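Local coordinates for uncharacterized protein (Bacteroides ovatus, PDB 3NQK) that is of unknown function but combines an N-terminal region of a probable E-set family with a beta-rich, BT_3044-like C-terminal region, at residues Leu83-Met88 and Leu122-Leu127; Val171-Asn176 and Ile290-Arg295; Asn196-Phe201 and Asn221-Glu226; Lys216-Asn221 and Phe277-Tyr282. All coordinates share one frame; numbering follows the deposited sequence.

Contact 1: residues Leu83-Met88 and Leu122-Leu127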
# COMPACT_ATOMS: atom_id res chain seq x y z
N LEU A 83 -6.16 -26.37 -21.18
CA LEU A 83 -5.38 -25.16 -20.87
C LEU A 83 -6.24 -23.88 -20.88
O LEU A 83 -5.73 -22.80 -20.64
CB LEU A 83 -4.26 -24.98 -21.89
CG LEU A 83 -3.23 -26.10 -22.06
CD1 LEU A 83 -2.21 -25.70 -23.15
CD2 LEU A 83 -2.53 -26.41 -20.76
N TRP A 84 -7.53 -24.01 -21.17
CA TRP A 84 -8.41 -22.84 -21.32
C TRP A 84 -8.68 -22.12 -20.02
O TRP A 84 -8.72 -22.72 -18.95
CB TRP A 84 -9.76 -23.27 -21.90
CG TRP A 84 -9.79 -23.41 -23.35
CD1 TRP A 84 -8.77 -23.83 -24.15
CD2 TRP A 84 -10.93 -23.28 -24.18
NE1 TRP A 84 -9.19 -23.90 -25.45
CE2 TRP A 84 -10.52 -23.58 -25.50
CE3 TRP A 84 -12.26 -22.91 -23.96
CZ2 TRP A 84 -11.39 -23.51 -26.59
CZ3 TRP A 84 -13.13 -22.84 -25.04
CH2 TRP A 84 -12.69 -23.13 -26.34
N TYR A 85 -8.92 -20.83 -20.14
CA TYR A 85 -9.39 -20.06 -19.03
C TYR A 85 -10.89 -20.30 -18.87
O TYR A 85 -11.58 -20.61 -19.84
CB TYR A 85 -9.13 -18.59 -19.27
CG TYR A 85 -7.68 -18.22 -19.32
CD1 TYR A 85 -6.91 -18.25 -18.17
CD2 TYR A 85 -7.09 -17.80 -20.50
CE1 TYR A 85 -5.57 -17.91 -18.20
CE2 TYR A 85 -5.75 -17.44 -20.53
CZ TYR A 85 -5.00 -17.49 -19.37
OH TYR A 85 -3.67 -17.13 -19.38
N THR A 86 -11.40 -20.18 -17.66
CA THR A 86 -12.79 -20.41 -17.41
C THR A 86 -13.43 -19.18 -16.81
O THR A 86 -12.91 -18.60 -15.88
CB THR A 86 -12.97 -21.57 -16.50
OG1 THR A 86 -12.37 -22.73 -17.10
CG2 THR A 86 -14.47 -21.84 -16.26
N GLU A 87 -14.56 -18.76 -17.37
CA GLU A 87 -15.24 -17.57 -16.91
C GLU A 87 -15.64 -17.74 -15.48
O GLU A 87 -16.20 -18.74 -15.12
CB GLU A 87 -16.46 -17.28 -17.77
CG GLU A 87 -17.20 -16.02 -17.37
CD GLU A 87 -18.45 -15.78 -18.19
OE1 GLU A 87 -18.53 -16.31 -19.32
OE2 GLU A 87 -19.34 -15.04 -17.72
N MSE A 88 -15.32 -16.77 -14.64
CA MSE A 88 -15.67 -16.85 -13.24
C MSE A 88 -17.18 -16.95 -13.05
O MSE A 88 -17.96 -16.34 -13.80
CB MSE A 88 -15.15 -15.65 -12.49
CG MSE A 88 -15.26 -15.79 -11.02
SE MSE A 88 -13.91 -14.79 -10.16
CE MSE A 88 -14.19 -15.37 -8.34
N LEU A 122 -9.02 -25.73 -9.31
CA LEU A 122 -8.61 -26.56 -10.41
C LEU A 122 -8.69 -25.71 -11.69
O LEU A 122 -7.94 -25.93 -12.64
CB LEU A 122 -9.51 -27.81 -10.53
CG LEU A 122 -9.30 -28.62 -11.84
CD1 LEU A 122 -9.70 -30.05 -11.69
CD2 LEU A 122 -10.07 -27.97 -12.97
N GLU A 123 -9.60 -24.73 -11.70
CA GLU A 123 -9.83 -23.90 -12.86
C GLU A 123 -8.95 -22.66 -12.82
O GLU A 123 -8.62 -22.15 -11.73
CB GLU A 123 -11.30 -23.47 -12.94
CG GLU A 123 -12.34 -24.63 -12.86
CD GLU A 123 -12.45 -25.44 -14.15
OE1 GLU A 123 -12.07 -24.93 -15.23
OE2 GLU A 123 -12.95 -26.58 -14.08
N LYS A 124 -8.52 -22.21 -14.01
CA LYS A 124 -7.87 -20.93 -14.16
C LYS A 124 -8.96 -19.87 -14.37
O LYS A 124 -9.38 -19.60 -15.50
CB LYS A 124 -6.90 -20.95 -15.36
CG LYS A 124 -5.66 -21.82 -15.14
CD LYS A 124 -4.56 -21.57 -16.22
CE LYS A 124 -5.03 -21.99 -17.61
NZ LYS A 124 -3.89 -22.05 -18.59
N TRP A 125 -9.45 -19.31 -13.27
CA TRP A 125 -10.59 -18.39 -13.31
C TRP A 125 -10.22 -17.04 -13.88
O TRP A 125 -9.18 -16.47 -13.56
CB TRP A 125 -11.15 -18.20 -11.92
CG TRP A 125 -11.66 -19.45 -11.29
CD1 TRP A 125 -11.10 -20.13 -10.27
CD2 TRP A 125 -12.84 -20.18 -11.67
NE1 TRP A 125 -11.86 -21.22 -9.95
CE2 TRP A 125 -12.92 -21.28 -10.81
CE3 TRP A 125 -13.83 -19.99 -12.62
CZ2 TRP A 125 -13.95 -22.20 -10.90
CZ3 TRP A 125 -14.84 -20.90 -12.70
CH2 TRP A 125 -14.90 -21.99 -11.84
N VAL A 126 -11.10 -16.51 -14.72
CA VAL A 126 -10.91 -15.19 -15.29
C VAL A 126 -12.22 -14.43 -15.31
O VAL A 126 -13.27 -15.00 -15.60
CB VAL A 126 -10.32 -15.26 -16.69
CG1 VAL A 126 -10.26 -13.88 -17.31
CG2 VAL A 126 -8.93 -15.90 -16.63
N LEU A 127 -12.16 -13.17 -14.89
CA LEU A 127 -13.31 -12.28 -14.89
C LEU A 127 -13.09 -11.25 -15.95
O LEU A 127 -12.26 -10.34 -15.79
CB LEU A 127 -13.43 -11.59 -13.52
CG LEU A 127 -14.58 -10.59 -13.38
CD1 LEU A 127 -15.88 -11.27 -13.66
CD2 LEU A 127 -14.58 -9.99 -11.97
O HOH W 1 -9.24 -23.53 -16.52
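The Trp125 indole meets Glu87 O at its edge, in plane, 3.5 Å from Trp125 CZ3, and carries Glu123 CB of its own segment over one face, offset toward the rim. The Thr86 and Trp125 side chains lie side by side, pointing the same way, with Thr86 CG2 near Trp125 CZ3. At the edge of the Tyr85 ring, in plane, is Lys124 O, and Val126 CG2 approaches Tyr85 CD1 obliquely at 3.5 Å. Lys124 NZ stands 4.9 Å from the Tyr85 ring centroid, an off-centre cation-pi contact. Its chain bends at chi3 (-65°), and the ammonium group donates to Leu83 O at 2.9 Å.

The backbones pair in parallel. Thr86 makes two of the three backbone bonds: its N donates to Lys124 O in a nearly straight bond (171°), and its O accepts from Val126 N. Met88 N then donates to Val126 O at 2.9 Å. Beside this ladder Thr86 OG1 donates to Glu123 OE1 at 2.9 Å, on the anti side of the carboxylate but tilted out of its plane. A water accepts from Lys124 N and donates to Trp84 O, continuing the link where direct backbone bonds stop.

Outside the pair, Tyr85 OH bonds to Asp24, Trp125 NE1 to Asp120 O, and helix 65-76 packs on Val126. The short strand 86-87 is thus joined to strand 125-133 at the margin of the mixed sheet by polar groups as well as by its backbone, and the carbonyl of Leu83 and the Tyr85 ring together probably stabilise the positive charge of Lys124.

Contact 2: residues Val171-Asn176 and Ile290-Arg295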
# COMPACT_ATOMS: atom_id res chain seq x y z
N VAL A 171 10.36 -38.90 -6.08
CA VAL A 171 9.26 -39.77 -6.44
C VAL A 171 9.78 -41.11 -6.98
O VAL A 171 10.39 -41.17 -8.05
CB VAL A 171 8.38 -39.11 -7.44
CG1 VAL A 171 7.27 -40.04 -7.88
CG2 VAL A 171 7.80 -37.80 -6.84
N TYR A 172 9.58 -42.15 -6.21
CA TYR A 172 10.06 -43.49 -6.56
C TYR A 172 8.95 -44.33 -7.15
O TYR A 172 7.84 -44.35 -6.62
CB TYR A 172 10.60 -44.19 -5.33
CG TYR A 172 11.66 -43.42 -4.55
CD1 TYR A 172 11.29 -42.53 -3.55
CD2 TYR A 172 13.02 -43.65 -4.76
CE1 TYR A 172 12.25 -41.86 -2.79
CE2 TYR A 172 13.99 -42.98 -4.03
CZ TYR A 172 13.59 -42.09 -3.04
OH TYR A 172 14.54 -41.42 -2.31
N THR A 173 9.26 -45.07 -8.21
CA THR A 173 8.31 -45.99 -8.82
C THR A 173 8.36 -47.33 -8.13
O THR A 173 9.40 -47.88 -7.96
CB THR A 173 8.67 -46.24 -10.28
OG1 THR A 173 8.65 -45.02 -10.99
CG2 THR A 173 7.71 -47.22 -10.91
N TYR A 174 7.22 -47.89 -7.78
CA TYR A 174 7.20 -49.26 -7.28
C TYR A 174 7.51 -50.22 -8.40
O TYR A 174 6.81 -50.24 -9.42
CB TYR A 174 5.84 -49.61 -6.68
CG TYR A 174 5.66 -49.18 -5.24
CD1 TYR A 174 5.51 -47.84 -4.90
CD2 TYR A 174 5.58 -50.12 -4.22
CE1 TYR A 174 5.31 -47.44 -3.58
CE2 TYR A 174 5.38 -49.73 -2.89
CZ TYR A 174 5.24 -48.39 -2.59
OH TYR A 174 5.04 -48.01 -1.29
N ILE A 175 8.57 -50.99 -8.22
CA ILE A 175 8.93 -52.06 -9.13
C ILE A 175 8.99 -53.37 -8.34
O ILE A 175 9.80 -53.50 -7.41
CB ILE A 175 10.30 -51.79 -9.77
CG1 ILE A 175 10.26 -50.53 -10.62
CG2 ILE A 175 10.72 -52.97 -10.62
CD1 ILE A 175 11.57 -50.26 -11.37
N ASN A 176 8.15 -54.33 -8.71
CA ASN A 176 8.07 -55.62 -7.98
C ASN A 176 7.68 -55.43 -6.52
O ASN A 176 8.31 -56.00 -5.63
CB ASN A 176 9.41 -56.38 -8.04
CG ASN A 176 9.88 -56.66 -9.46
OD1 ASN A 176 11.07 -56.54 -9.75
ND2 ASN A 176 8.93 -57.02 -10.35
N ILE A 290 -3.01 -50.45 -16.09
CA ILE A 290 -2.40 -50.93 -14.87
C ILE A 290 -1.88 -49.72 -14.05
O ILE A 290 -1.06 -48.95 -14.52
CB ILE A 290 -1.25 -51.86 -15.15
CG1 ILE A 290 -1.70 -53.02 -16.05
CG2 ILE A 290 -0.69 -52.40 -13.84
CD1 ILE A 290 -0.65 -54.10 -16.26
N PRO A 291 -2.37 -49.57 -12.82
CA PRO A 291 -1.91 -48.45 -12.05
C PRO A 291 -0.43 -48.52 -11.77
O PRO A 291 0.09 -49.60 -11.54
CB PRO A 291 -2.69 -48.58 -10.75
CG PRO A 291 -3.95 -49.25 -11.13
CD PRO A 291 -3.57 -50.19 -12.24
N ILE A 292 0.25 -47.37 -11.83
CA ILE A 292 1.66 -47.28 -11.46
C ILE A 292 1.75 -46.63 -10.08
O ILE A 292 1.40 -45.48 -9.91
CB ILE A 292 2.43 -46.44 -12.44
CG1 ILE A 292 2.40 -47.07 -13.82
CG2 ILE A 292 3.85 -46.27 -11.98
CD1 ILE A 292 2.91 -46.14 -14.92
N LYS A 293 2.19 -47.40 -9.10
CA LYS A 293 2.28 -46.91 -7.72
C LYS A 293 3.57 -46.13 -7.51
O LYS A 293 4.62 -46.52 -7.98
CB LYS A 293 2.24 -48.11 -6.76
CG LYS A 293 2.01 -47.75 -5.29
CD LYS A 293 1.82 -49.02 -4.43
CE LYS A 293 1.29 -48.68 -3.04
NZ LYS A 293 0.83 -49.90 -2.29
N TYR A 294 3.48 -45.03 -6.76
CA TYR A 294 4.65 -44.22 -6.48
C TYR A 294 4.78 -43.97 -5.02
O TYR A 294 3.79 -43.77 -4.33
CB TYR A 294 4.58 -42.88 -7.20
CG TYR A 294 4.57 -42.97 -8.72
CD1 TYR A 294 5.73 -43.20 -9.44
CD2 TYR A 294 3.41 -42.73 -9.42
CE1 TYR A 294 5.71 -43.26 -10.83
CE2 TYR A 294 3.38 -42.77 -10.79
CZ TYR A 294 4.51 -43.05 -11.49
OH TYR A 294 4.44 -43.10 -12.87
N ARG A 295 6.01 -43.94 -4.53
CA ARG A 295 6.30 -43.45 -3.21
C ARG A 295 6.85 -42.04 -3.35
O ARG A 295 7.82 -41.83 -4.07
CB ARG A 295 7.33 -44.33 -2.52
CG ARG A 295 7.89 -43.74 -1.21
CD ARG A 295 6.82 -43.62 -0.16
NE ARG A 295 6.35 -44.93 0.25
CZ ARG A 295 6.91 -45.65 1.22
NH1 ARG A 295 7.94 -45.17 1.91
NH2 ARG A 295 6.43 -46.85 1.51
O HOH W 2 3.87 -49.87 -9.67
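Tyr174 and Lys293 meet between 171-176 and 290-295 with the lysine chain laid across one face of the phenol ring, Lys293 CD 3.7 Å from the Tyr174 ring centroid in a CH-pi contact over the centre. With CG anti to the backbone N (chi1 -167°) and the remainder extended, Lys293 lays its methylenes along the ring instead of ending on it. Tyr174 OH also receives a weak bond from Arg295 NH2 at 3.3 Å, the guanidinium plane turned 60° from the ring.

Next to this, Tyr172 and Arg295 form a hydrogen-bonded antiparallel pair: Tyr172 N donates to Arg295 O at 2.8 Å, and Arg295 N returns the bond to Tyr172 O. Tyr174 N donates to Lys293 O almost straight (174°). Beyond it a water bridges Tyr174 O and Lys293 N. On the other face of the sheet, Thr173 and Tyr294 lie side by side, Thr173 OG1 3.4 Å from Tyr294 CE1 at the ring edge, with Val171 CG1 packing on the same ring.

Further out, Arg295 is positioned by salt bridges to Asp276 and Glu274 of strand 264-279, and Asp276 also takes a weak bond from Tyr174 OH. Strand 292-307 thus lies between strands 169-175 and 264-279 in the antiparallel sheet of the BT_3044-like C-terminal region, with strand 178-184 beyond 169-175.

Contact 3: residues Asn196-Phe201 and Asn221-Glu226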
# COMPACT_ATOMS: atom_id res chain seq x y z
N ASN A 196 -8.58 -20.36 4.22
CA ASN A 196 -7.57 -19.45 4.83
C ASN A 196 -6.31 -20.13 5.30
O ASN A 196 -5.25 -19.51 5.34
CB ASN A 196 -8.18 -18.62 5.97
CG ASN A 196 -8.88 -19.46 6.99
OD1 ASN A 196 -9.72 -20.31 6.64
ND2 ASN A 196 -8.56 -19.25 8.25
N ASN A 197 -6.41 -21.42 5.64
CA ASN A 197 -5.25 -22.17 6.11
C ASN A 197 -5.14 -23.60 5.51
O ASN A 197 -4.50 -24.48 6.09
CB ASN A 197 -5.26 -22.22 7.62
CG ASN A 197 -6.55 -22.71 8.17
OD1 ASN A 197 -7.32 -23.40 7.47
ND2 ASN A 197 -6.83 -22.37 9.43
N SER A 198 -5.72 -23.80 4.34
CA SER A 198 -5.63 -25.07 3.65
C SER A 198 -5.36 -24.85 2.18
O SER A 198 -5.83 -23.88 1.60
CB SER A 198 -6.92 -25.89 3.82
OG SER A 198 -7.23 -26.07 5.20
N ILE A 199 -4.61 -25.76 1.58
CA ILE A 199 -4.30 -25.68 0.16
C ILE A 199 -4.34 -27.07 -0.38
O ILE A 199 -4.56 -28.03 0.39
CB ILE A 199 -2.90 -25.09 -0.07
CG1 ILE A 199 -1.82 -26.02 0.49
CG2 ILE A 199 -2.78 -23.68 0.58
CD1 ILE A 199 -0.41 -25.42 0.45
N PHE A 200 -4.13 -27.22 -1.69
CA PHE A 200 -3.98 -28.56 -2.25
C PHE A 200 -2.93 -28.59 -3.32
O PHE A 200 -2.63 -27.57 -3.93
CB PHE A 200 -5.33 -29.12 -2.78
CG PHE A 200 -5.76 -28.56 -4.12
CD1 PHE A 200 -5.13 -28.94 -5.28
CD2 PHE A 200 -6.82 -27.68 -4.21
CE1 PHE A 200 -5.51 -28.40 -6.51
CE2 PHE A 200 -7.21 -27.14 -5.43
CZ PHE A 200 -6.54 -27.50 -6.57
N PHE A 201 -2.33 -29.77 -3.49
CA PHE A 201 -1.36 -30.04 -4.53
C PHE A 201 -1.88 -31.21 -5.32
O PHE A 201 -2.63 -32.02 -4.81
CB PHE A 201 -0.01 -30.50 -3.94
CG PHE A 201 0.69 -29.47 -3.16
CD1 PHE A 201 1.55 -28.59 -3.78
CD2 PHE A 201 0.64 -29.47 -1.78
CE1 PHE A 201 2.26 -27.66 -3.04
CE2 PHE A 201 1.33 -28.54 -1.04
CZ PHE A 201 2.14 -27.63 -1.67
N ASN A 221 -5.49 -32.51 -0.23
CA ASN A 221 -5.79 -31.36 0.62
C ASN A 221 -4.83 -31.32 1.79
O ASN A 221 -4.58 -32.34 2.43
CB ASN A 221 -7.23 -31.43 1.13
CG ASN A 221 -8.26 -31.29 0.02
OD1 ASN A 221 -8.11 -30.45 -0.87
ND2 ASN A 221 -9.30 -32.11 0.06
N VAL A 222 -4.30 -30.14 2.08
CA VAL A 222 -3.30 -29.98 3.11
C VAL A 222 -3.70 -28.87 4.07
O VAL A 222 -3.84 -27.72 3.67
CB VAL A 222 -1.96 -29.64 2.50
CG1 VAL A 222 -0.91 -29.44 3.57
CG2 VAL A 222 -1.54 -30.74 1.55
N HIS A 223 -3.86 -29.20 5.34
CA HIS A 223 -4.30 -28.21 6.32
C HIS A 223 -3.20 -27.94 7.32
O HIS A 223 -2.61 -28.87 7.88
CB HIS A 223 -5.56 -28.71 7.02
CG HIS A 223 -6.01 -27.84 8.15
ND1 HIS A 223 -6.48 -26.56 7.96
CD2 HIS A 223 -6.11 -28.09 9.47
CE1 HIS A 223 -6.82 -26.04 9.13
NE2 HIS A 223 -6.61 -26.95 10.06
N PHE A 224 -2.90 -26.67 7.52
CA PHE A 224 -1.83 -26.28 8.43
C PHE A 224 -2.38 -26.07 9.83
O PHE A 224 -3.20 -25.21 10.05
CB PHE A 224 -1.16 -25.01 7.95
CG PHE A 224 -0.35 -25.19 6.73
CD1 PHE A 224 -0.95 -25.29 5.50
CD2 PHE A 224 1.01 -25.26 6.80
CE1 PHE A 224 -0.20 -25.46 4.36
CE2 PHE A 224 1.78 -25.42 5.64
CZ PHE A 224 1.18 -25.52 4.45
N LYS A 225 -1.90 -26.86 10.78
CA LYS A 225 -2.40 -26.78 12.15
C LYS A 225 -1.53 -25.87 13.04
O LYS A 225 -0.37 -25.58 12.71
CB LYS A 225 -2.55 -28.18 12.77
CG LYS A 225 -3.69 -29.01 12.16
CD LYS A 225 -4.07 -30.22 13.03
CE LYS A 225 -2.96 -31.26 13.05
NZ LYS A 225 -3.34 -32.47 13.82
N GLU A 226 -2.11 -25.45 14.16
CA GLU A 226 -1.46 -24.50 15.08
C GLU A 226 -0.14 -25.07 15.65
O GLU A 226 0.81 -24.32 15.90
CB GLU A 226 -2.44 -24.14 16.22
CG GLU A 226 -2.42 -22.65 16.65
CD GLU A 226 -3.11 -21.71 15.62
OE1 GLU A 226 -3.35 -22.15 14.47
OE2 GLU A 226 -3.39 -20.54 15.97
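Strands 198-202 and 219-224 are antiparallel neighbours in the large C-terminal sheet; at one of their non-hydrogen-bonded pairs Ser198 faces His223. Here the side chains add a bond of their own: His223 ND1 donates to Ser198 OG at 2.9 Å, the oxygen lying 18° out of the imidazole plane. Chi1 of His223 (174°) puts CG anti to the backbone N and turns the ring toward the opposing strand. Asp195 makes a further, weak bond with the same serine hydroxyl.

The next pair, Ile199 with Val222, carries two backbone bonds, Ile199 N to Val222 O at 3.0 Å and Val222 N to Ile199 O at 2.7 Å. Phe224 N adds a third, to Asn197 O, at 3.1 Å. Through these bonds the two strands hold a regular antiparallel ladder, to which strand 230-234 is added on the far side of 219-224. Side chains alternate between the two faces of the sheet. Ser198, Phe200, Asn221 and His223 occupy one; on it Asn221 OD1 approaches Phe200 CB at 3.6 Å, while Asn221 ND2 bonds to Asp235.

The other face is apolar. Ile199 and Val222 lie side by side, and Ile199 CD1 reaches the edge of the Phe224 ring in plane, 3.9 Å from Phe224 CE1. Ile199 CG1 occupies the position between backbone N and carbonyl carbon (chi1 65°), which carries CD1 toward that ring. Val222 CG2 comes to the edge of Phe201 at 4.2 Å from Phe201 CD2. Phe224 is further packed by a ring stack with Tyr160 and an edge-to-face contact with Tyr251.

Contact 4: residues Lys216-Asn221 and Phe277-Tyr282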
# COMPACT_ATOMS: atom_id res chain seq x y z
N LYS A 216 -8.39 -33.74 -11.34
CA LYS A 216 -9.04 -33.46 -10.08
C LYS A 216 -8.93 -34.65 -9.14
O LYS A 216 -8.90 -34.49 -7.93
CB LYS A 216 -10.53 -33.03 -10.27
CG LYS A 216 -11.50 -34.10 -10.81
CD LYS A 216 -12.98 -33.53 -10.88
CE LYS A 216 -13.94 -34.44 -11.71
N LYS A 217 -8.79 -35.83 -9.71
CA LYS A 217 -8.73 -37.04 -8.91
C LYS A 217 -7.46 -37.17 -8.07
O LYS A 217 -7.45 -37.86 -7.09
CB LYS A 217 -8.95 -38.27 -9.80
CG LYS A 217 -10.45 -38.42 -10.24
CD LYS A 217 -10.71 -39.61 -11.16
CE LYS A 217 -12.24 -39.83 -11.36
NZ LYS A 217 -12.99 -39.89 -10.03
N TYR A 218 -6.43 -36.40 -8.42
CA TYR A 218 -5.14 -36.48 -7.72
C TYR A 218 -4.90 -35.34 -6.72
O TYR A 218 -3.78 -35.20 -6.21
CB TYR A 218 -4.00 -36.53 -8.75
CG TYR A 218 -4.07 -37.74 -9.67
CD1 TYR A 218 -3.61 -38.97 -9.25
CD2 TYR A 218 -4.60 -37.63 -10.93
CE1 TYR A 218 -3.68 -40.07 -10.08
CE2 TYR A 218 -4.66 -38.73 -11.78
CZ TYR A 218 -4.22 -39.94 -11.35
OH TYR A 218 -4.30 -41.04 -12.20
N LYS A 219 -5.93 -34.57 -6.40
CA LYS A 219 -5.78 -33.47 -5.42
C LYS A 219 -5.50 -34.01 -4.02
O LYS A 219 -6.14 -34.95 -3.58
CB LYS A 219 -7.06 -32.60 -5.36
CG LYS A 219 -7.33 -31.76 -6.64
CD LYS A 219 -8.81 -31.27 -6.72
CE LYS A 219 -8.97 -29.79 -6.38
NZ LYS A 219 -10.36 -29.30 -6.68
N ILE A 220 -4.54 -33.41 -3.33
CA ILE A 220 -4.26 -33.73 -1.94
C ILE A 220 -4.49 -32.47 -1.10
O ILE A 220 -3.79 -31.49 -1.27
CB ILE A 220 -2.80 -34.16 -1.73
CG1 ILE A 220 -2.43 -35.29 -2.67
CG2 ILE A 220 -2.57 -34.59 -0.29
CD1 ILE A 220 -1.00 -35.71 -2.54
N ASN A 221 -5.49 -32.51 -0.23
CA ASN A 221 -5.79 -31.36 0.62
C ASN A 221 -4.83 -31.32 1.79
O ASN A 221 -4.58 -32.34 2.43
CB ASN A 221 -7.23 -31.43 1.13
CG ASN A 221 -8.26 -31.29 0.02
OD1 ASN A 221 -8.11 -30.45 -0.87
ND2 ASN A 221 -9.30 -32.11 0.06
N PHE A 277 0.84 -43.19 -3.64
CA PHE A 277 -0.36 -43.07 -4.47
C PHE A 277 -0.16 -43.77 -5.78
O PHE A 277 0.94 -44.22 -6.09
CB PHE A 277 -0.72 -41.62 -4.71
CG PHE A 277 0.01 -40.99 -5.84
CD1 PHE A 277 1.32 -40.55 -5.68
CD2 PHE A 277 -0.62 -40.76 -7.05
CE1 PHE A 277 1.99 -39.93 -6.73
CE2 PHE A 277 0.06 -40.15 -8.11
CZ PHE A 277 1.36 -39.74 -7.95
N GLN A 278 -1.23 -43.89 -6.55
CA GLN A 278 -1.18 -44.58 -7.85
C GLN A 278 -1.67 -43.66 -8.92
O GLN A 278 -2.63 -42.91 -8.71
CB GLN A 278 -2.09 -45.81 -7.83
CG GLN A 278 -1.73 -46.81 -6.80
CD GLN A 278 -2.51 -48.10 -6.93
OE1 GLN A 278 -3.61 -48.14 -7.54
NE2 GLN A 278 -1.98 -49.17 -6.37
N ASP A 279 -1.04 -43.76 -10.10
CA ASP A 279 -1.48 -43.03 -11.28
C ASP A 279 -2.18 -44.01 -12.14
O ASP A 279 -1.59 -45.00 -12.56
CB ASP A 279 -0.27 -42.41 -12.01
CG ASP A 279 -0.65 -41.76 -13.36
OD1 ASP A 279 -1.76 -42.03 -13.86
OD2 ASP A 279 0.19 -41.04 -13.93
N PHE A 280 -3.46 -43.78 -12.38
CA PHE A 280 -4.29 -44.73 -13.10
C PHE A 280 -4.95 -44.11 -14.31
O PHE A 280 -5.93 -44.63 -14.83
CB PHE A 280 -5.35 -45.28 -12.16
CG PHE A 280 -6.26 -44.24 -11.62
CD1 PHE A 280 -5.89 -43.47 -10.53
CD2 PHE A 280 -7.50 -44.02 -12.19
CE1 PHE A 280 -6.74 -42.51 -10.03
CE2 PHE A 280 -8.35 -43.05 -11.69
CZ PHE A 280 -7.97 -42.30 -10.61
N THR A 281 -4.38 -43.00 -14.79
CA THR A 281 -4.96 -42.27 -15.90
C THR A 281 -3.92 -41.92 -16.95
O THR A 281 -4.18 -41.10 -17.81
CB THR A 281 -5.60 -40.97 -15.39
OG1 THR A 281 -4.60 -40.13 -14.79
CG2 THR A 281 -6.65 -41.28 -14.38
N TYR A 282 -2.78 -42.57 -16.91
CA TYR A 282 -1.66 -42.22 -17.81
C TYR A 282 -1.90 -42.72 -19.24
O TYR A 282 -1.21 -42.29 -20.18
CB TYR A 282 -0.32 -42.76 -17.25
CG TYR A 282 -0.27 -44.27 -17.09
CD1 TYR A 282 0.09 -45.08 -18.15
CD2 TYR A 282 -0.57 -44.87 -15.89
CE1 TYR A 282 0.15 -46.45 -18.01
CE2 TYR A 282 -0.52 -46.23 -15.74
CZ TYR A 282 -0.17 -47.02 -16.82
OH TYR A 282 -0.14 -48.39 -16.70
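Hydrogen bonds from the loop after strand 264-279 gather on one atom, the phenol oxygen of Tyr218. Phe280 N donates to Tyr218 OH at 2.9 Å, and Thr281 OG1 is hydrogen-bonded to the same oxygen at 2.8 Å; two hydrogen bonds thus grip the phenol oxygen. Tyr218 CG lies anti to its carbonyl carbon (chi1 -61°), sending the phenol across to meet the threonine coming from the opposite direction. A further polar atom, Gln278 O, meets the edge of the Tyr218 ring in plane, 3.3 Å from Tyr218 CE1.

Aromatic and apolar contacts lie along the ring. Tyr218 OH lies 3.3 Å above one face of the Phe280 ring, offset toward its rim, and the two rings are inclined at 43°. Further back, Tyr218 CD1 touches Phe277 CE2 at 4.0 Å, the side chains crossing at about a right angle. Lys217 CD reaches the edge of the Phe280 ring.

Phe277 is bonded through its backbone to Tyr294 in the neighbouring strand 292-307, and Tyr218 to Ala203 just after strand 198-202. Thr281 N donates to Asp279 OD1 at 2.9 Å, forming an Asx turn that closes strand 264-279 and presents Phe280 N and Thr281 OG1 to Tyr218 OH.

In the fold
Contact 1 belongs to the N-terminal region of the chain, whereas contacts 2, 3 and 4 share the C-terminal one. The two regions meet where Leu122 of contact 1 packs on Lys216 of contact 4, Leu122 CD1 lying 3.4 Å from Lys216 CB, and on Phe200 of contact 3. Contacts 3 and 4 share Asn221 and strand 219-224, their centres about 18 Å apart. Contacts 2 and 4 lie about 13 Å apart between centres and are joined through neighbouring strands 264-279 and 292-307. Contact 2 is remote from contact 1, about 18 Å between nearest atoms. A bound 1,2-ethanediol, probably from the crystallisation liquor, lies about 4 Å from the Tyr85 side chain in contact 1.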